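Local structure of TfuA domain-containing protein (Methanosarcina acetivorans, 6XP8) at residues 8-13 with 120-124; 134-138 with 187-191. The protein takes part in peptide backbone thioamidation, probably as a partner of a YcaO enzyme in the thioamide-forming step. All blocks are in the same frame, centred on the assembly; numbering follows the deposited sequence.

Interaction 1 (8-13 with 120-124); sequences GNSISH and TFEPI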
# COMPACT_ATOMS: atom_id res chain seq x y z
N GLY A 8 -1.62 -8.14 -4.99
CA GLY A 8 -0.52 -9.10 -5.00
C GLY A 8 0.60 -8.70 -4.08
O GLY A 8 1.27 -9.57 -3.50
N ASN A 9 0.82 -7.38 -3.95
CA ASN A 9 1.88 -6.82 -3.10
C ASN A 9 1.41 -6.61 -1.66
O ASN A 9 1.97 -7.20 -0.74
CB ASN A 9 2.42 -5.49 -3.67
CG ASN A 9 2.86 -5.58 -5.13
OD1 ASN A 9 3.22 -6.65 -5.64
ND2 ASN A 9 2.85 -4.44 -5.80
N SER A 10 0.38 -5.79 -1.48
CA SER A 10 -0.12 -5.42 -0.15
C SER A 10 -0.83 -6.58 0.54
O SER A 10 -0.84 -6.70 1.77
CB SER A 10 -1.05 -4.21 -0.25
OG SER A 10 -0.35 -3.10 -0.78
N ILE A 11 -1.45 -7.43 -0.29
CA ILE A 11 -2.01 -8.71 0.12
C ILE A 11 -1.87 -9.65 -1.08
O ILE A 11 -2.04 -9.24 -2.23
CB ILE A 11 -3.48 -8.58 0.62
CG1 ILE A 11 -3.95 -9.89 1.29
CG2 ILE A 11 -4.43 -8.13 -0.49
CD1 ILE A 11 -5.16 -9.75 2.20
N SER A 12 -1.53 -10.90 -0.81
CA SER A 12 -1.40 -11.90 -1.86
C SER A 12 -2.76 -12.28 -2.42
O SER A 12 -3.79 -12.10 -1.75
CB SER A 12 -0.66 -13.14 -1.35
OG SER A 12 -1.44 -13.84 -0.39
N HIS A 13 -2.77 -12.78 -3.66
CA HIS A 13 -3.99 -13.30 -4.28
C HIS A 13 -4.57 -14.43 -3.43
O HIS A 13 -5.78 -14.50 -3.24
CB HIS A 13 -3.71 -13.80 -5.70
CG HIS A 13 -3.45 -12.70 -6.70
ND1 HIS A 13 -3.53 -12.91 -8.06
CD2 HIS A 13 -3.14 -11.40 -6.53
CE1 HIS A 13 -3.26 -11.79 -8.69
NE2 HIS A 13 -3.03 -10.85 -7.79
N THR A 120 5.94 -13.67 -8.37
CA THR A 120 4.98 -14.01 -7.31
C THR A 120 4.22 -12.80 -6.75
O THR A 120 3.20 -12.95 -6.07
CB THR A 120 5.65 -14.74 -6.12
OG1 THR A 120 6.43 -13.82 -5.35
CG2 THR A 120 6.54 -15.90 -6.60
N PHE A 121 4.74 -11.60 -7.03
CA PHE A 121 4.27 -10.30 -6.50
C PHE A 121 4.54 -10.06 -5.01
O PHE A 121 4.18 -9.01 -4.47
CB PHE A 121 2.79 -9.98 -6.85
CG PHE A 121 2.30 -10.56 -8.15
CD1 PHE A 121 2.96 -10.28 -9.36
CD2 PHE A 121 1.16 -11.37 -8.17
CE1 PHE A 121 2.49 -10.83 -10.56
CE2 PHE A 121 0.70 -11.91 -9.37
CZ PHE A 121 1.37 -11.64 -10.56
N GLU A 122 5.20 -11.01 -4.34
CA GLU A 122 5.53 -10.85 -2.92
C GLU A 122 6.54 -9.70 -2.75
O GLU A 122 7.50 -9.61 -3.50
CB GLU A 122 6.08 -12.15 -2.34
CG GLU A 122 5.95 -12.26 -0.82
CD GLU A 122 6.51 -13.57 -0.28
OE1 GLU A 122 7.70 -13.84 -0.50
OE2 GLU A 122 5.74 -14.32 0.36
N PRO A 123 6.29 -8.79 -1.77
CA PRO A 123 7.24 -7.70 -1.54
C PRO A 123 8.57 -8.21 -0.99
O PRO A 123 8.60 -9.17 -0.22
CB PRO A 123 6.55 -6.84 -0.49
CG PRO A 123 5.10 -7.14 -0.64
CD PRO A 123 5.06 -8.61 -0.97
N ILE A 124 9.64 -7.56 -1.43
CA ILE A 124 10.97 -7.79 -0.88
C ILE A 124 11.24 -6.74 0.19
O ILE A 124 11.64 -7.07 1.32
CB ILE A 124 12.06 -7.75 -2.00
CG1 ILE A 124 11.73 -8.70 -3.17
CG2 ILE A 124 13.46 -7.99 -1.43
CD1 ILE A 124 11.54 -10.16 -2.81
O HOH W 1 2.08 -12.93 -3.61

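Interaction 2 (134-138 with 187-191); sequences TLKAA and LLDFC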
# COMPACT_ATOMS: atom_id res chain seq x y z
N THR A 134 5.06 1.19 12.37
CA THR A 134 5.80 0.22 13.18
C THR A 134 6.76 0.93 14.15
O THR A 134 6.85 0.53 15.31
CB THR A 134 6.49 -0.86 12.31
OG1 THR A 134 5.49 -1.53 11.54
CG2 THR A 134 7.22 -1.89 13.16
N LEU A 135 7.45 1.98 13.67
CA LEU A 135 8.28 2.80 14.56
C LEU A 135 7.48 3.53 15.64
O LEU A 135 7.95 3.67 16.77
CB LEU A 135 9.15 3.79 13.77
CG LEU A 135 10.37 3.23 13.02
CD1 LEU A 135 11.06 4.33 12.23
CD2 LEU A 135 11.37 2.54 13.94
N LYS A 136 6.26 3.97 15.29
CA LYS A 136 5.33 4.54 16.27
C LYS A 136 4.94 3.53 17.36
O LYS A 136 4.97 3.87 18.54
CB LYS A 136 4.09 5.12 15.59
CG LYS A 136 4.29 6.56 15.15
CD LYS A 136 3.21 7.03 14.19
CE LYS A 136 3.49 8.45 13.74
NZ LYS A 136 2.37 9.01 12.93
N ALA A 137 4.60 2.31 16.94
CA ALA A 137 4.28 1.21 17.86
C ALA A 137 5.47 0.83 18.75
O ALA A 137 5.30 0.58 19.95
CB ALA A 137 3.77 0.00 17.10
N ALA A 138 6.67 0.81 18.17
CA ALA A 138 7.91 0.56 18.91
C ALA A 138 8.17 1.61 19.99
O ALA A 138 8.59 1.26 21.10
CB ALA A 138 9.09 0.48 17.95
N LEU A 187 14.57 -4.02 18.93
CA LEU A 187 13.70 -3.33 17.97
C LEU A 187 13.41 -4.19 16.73
O LEU A 187 12.27 -4.26 16.27
CB LEU A 187 14.29 -1.97 17.58
CG LEU A 187 13.59 -1.16 16.48
CD1 LEU A 187 12.18 -0.75 16.90
CD2 LEU A 187 14.43 0.06 16.15
N LEU A 188 14.45 -4.83 16.19
CA LEU A 188 14.32 -5.72 15.03
C LEU A 188 13.36 -6.89 15.28
O LEU A 188 12.53 -7.20 14.42
CB LEU A 188 15.68 -6.21 14.55
CG LEU A 188 15.74 -7.14 13.32
CD1 LEU A 188 15.02 -6.57 12.11
CD2 LEU A 188 17.19 -7.46 12.98
N ASP A 189 13.47 -7.52 16.45
CA ASP A 189 12.55 -8.58 16.86
C ASP A 189 11.10 -8.09 16.87
O ASP A 189 10.21 -8.79 16.37
CB ASP A 189 12.93 -9.14 18.24
CG ASP A 189 14.18 -10.01 18.20
OD1 ASP A 189 14.49 -10.61 17.13
OD2 ASP A 189 14.86 -10.11 19.24
N PHE A 190 10.88 -6.90 17.42
CA PHE A 190 9.56 -6.27 17.44
C PHE A 190 9.02 -6.02 16.03
O PHE A 190 7.86 -6.31 15.76
CB PHE A 190 9.56 -4.95 18.23
CG PHE A 190 8.23 -4.23 18.21
CD1 PHE A 190 7.21 -4.60 19.10
CD2 PHE A 190 7.99 -3.19 17.31
CE1 PHE A 190 5.99 -3.94 19.09
CE2 PHE A 190 6.77 -2.53 17.29
CZ PHE A 190 5.77 -2.91 18.19
N CYS A 191 9.87 -5.48 15.15
CA CYS A 191 9.49 -5.17 13.78
C CYS A 191 9.14 -6.42 12.96
O CYS A 191 8.26 -6.38 12.11
CB CYS A 191 10.60 -4.38 13.08
SG CYS A 191 10.81 -2.68 13.66

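Interaction 1 (8-13 with 120-124)
F121 and H13 both carry CG anti to the carbonyl carbon and beside the backbone N. The chi1 of F121 is -31°, well off a staggered value. Segment 8-13 is the loop that leads from strand 3-6 of the parallel five-stranded sheet into helix 13-19, with H13 the first residue of that helix. The torsions bring the two rings together obliquely, with F121 CE2 4.0 Å from H13 CE1. The planes differ by 42°. In segment 120-124, T120 OG1 accepts from E122 N at 3.2 Å, an ST turn. H13 NE2 bonds to T7 O, which positions the imidazole; P26 also touches F121. G8 has a positive phi, suited to glycine, and it lies directly against F121. G8 O and F121 O are 3.1 Å apart; both are acceptors, so no bond joins them. A CA-H...O contact runs instead from N9 CA to F121 O, 3.5 Å apart. The backbone N of N9 is tied to D48, as is S10 OG. A water donates to T120 O at 2.7 Å and only weakly to G8 O. Farther along, P123 CG rests 3.1 Å from N9 O.

Interaction 2 (134-138 with 187-191)
The F190 ring enters edge-on against A137, with F190 CZ 3.7 Å from A137 CB and that methyl near the ring plane. This is helix-helix packing in the all-helical part of the chain. Helix 128-140 meets helix 181-193 here, with no hydrogen bond between the two segments. The CG of F190 stands anti to its own backbone N (chi1 177°), and this extends the ring across to the other helix. F190 CE2 reaches 3.6 Å from T134 O, which also lies at the ring edge. F190 CE2 is 3.5 Å from A138 N as well, but from an oblique direction. Both backbone atoms are already engaged with each other, since A138 N donates to T134 O at 2.9 Å within the helix.

One turn back, L187 CD1 presses on A138 CB at 3.5 Å, tighter than usual for two carbons. At the other end of the contact, T134 CG2 lies 3.7 Å from C191 SG. Small side chains at A137 and A138 leave the backbone of helix 128-140 accessible to the phenyl ring.

The short segment axes approach to 10.4 Å, and their N-to-C directions differ by 123°. Further out, helix 146-157 is touched by L135 and L187, and helix 166-175 by L187 and C191. T141 and L143 touch F190 from the loop after helix 128-140. Three hydrogen bonds to T134 OG1, with N130 O, V196 N and Y166 OH, hold the side-chain rotation.

How the interactions relate
Interactions 1 and 2 do not touch. Their centres are 22 Å apart and their nearest atoms about 11 Å apart. Interaction 1 is a surface contact, centred about 10 Å from the centre of the chain. Interaction 2 is buried between helices and lies farther out, at about 19 Å. They follow in series along the sequence. Segment 120-124 runs on into helix 128-140, which carries segment 134-138. The chain after helix 181-193 continues into helix 198-215, whose residues touch the side chains of S10 and I11 in segment 8-13. The two contacts thus sit in different parts of the fold, joined by these connections.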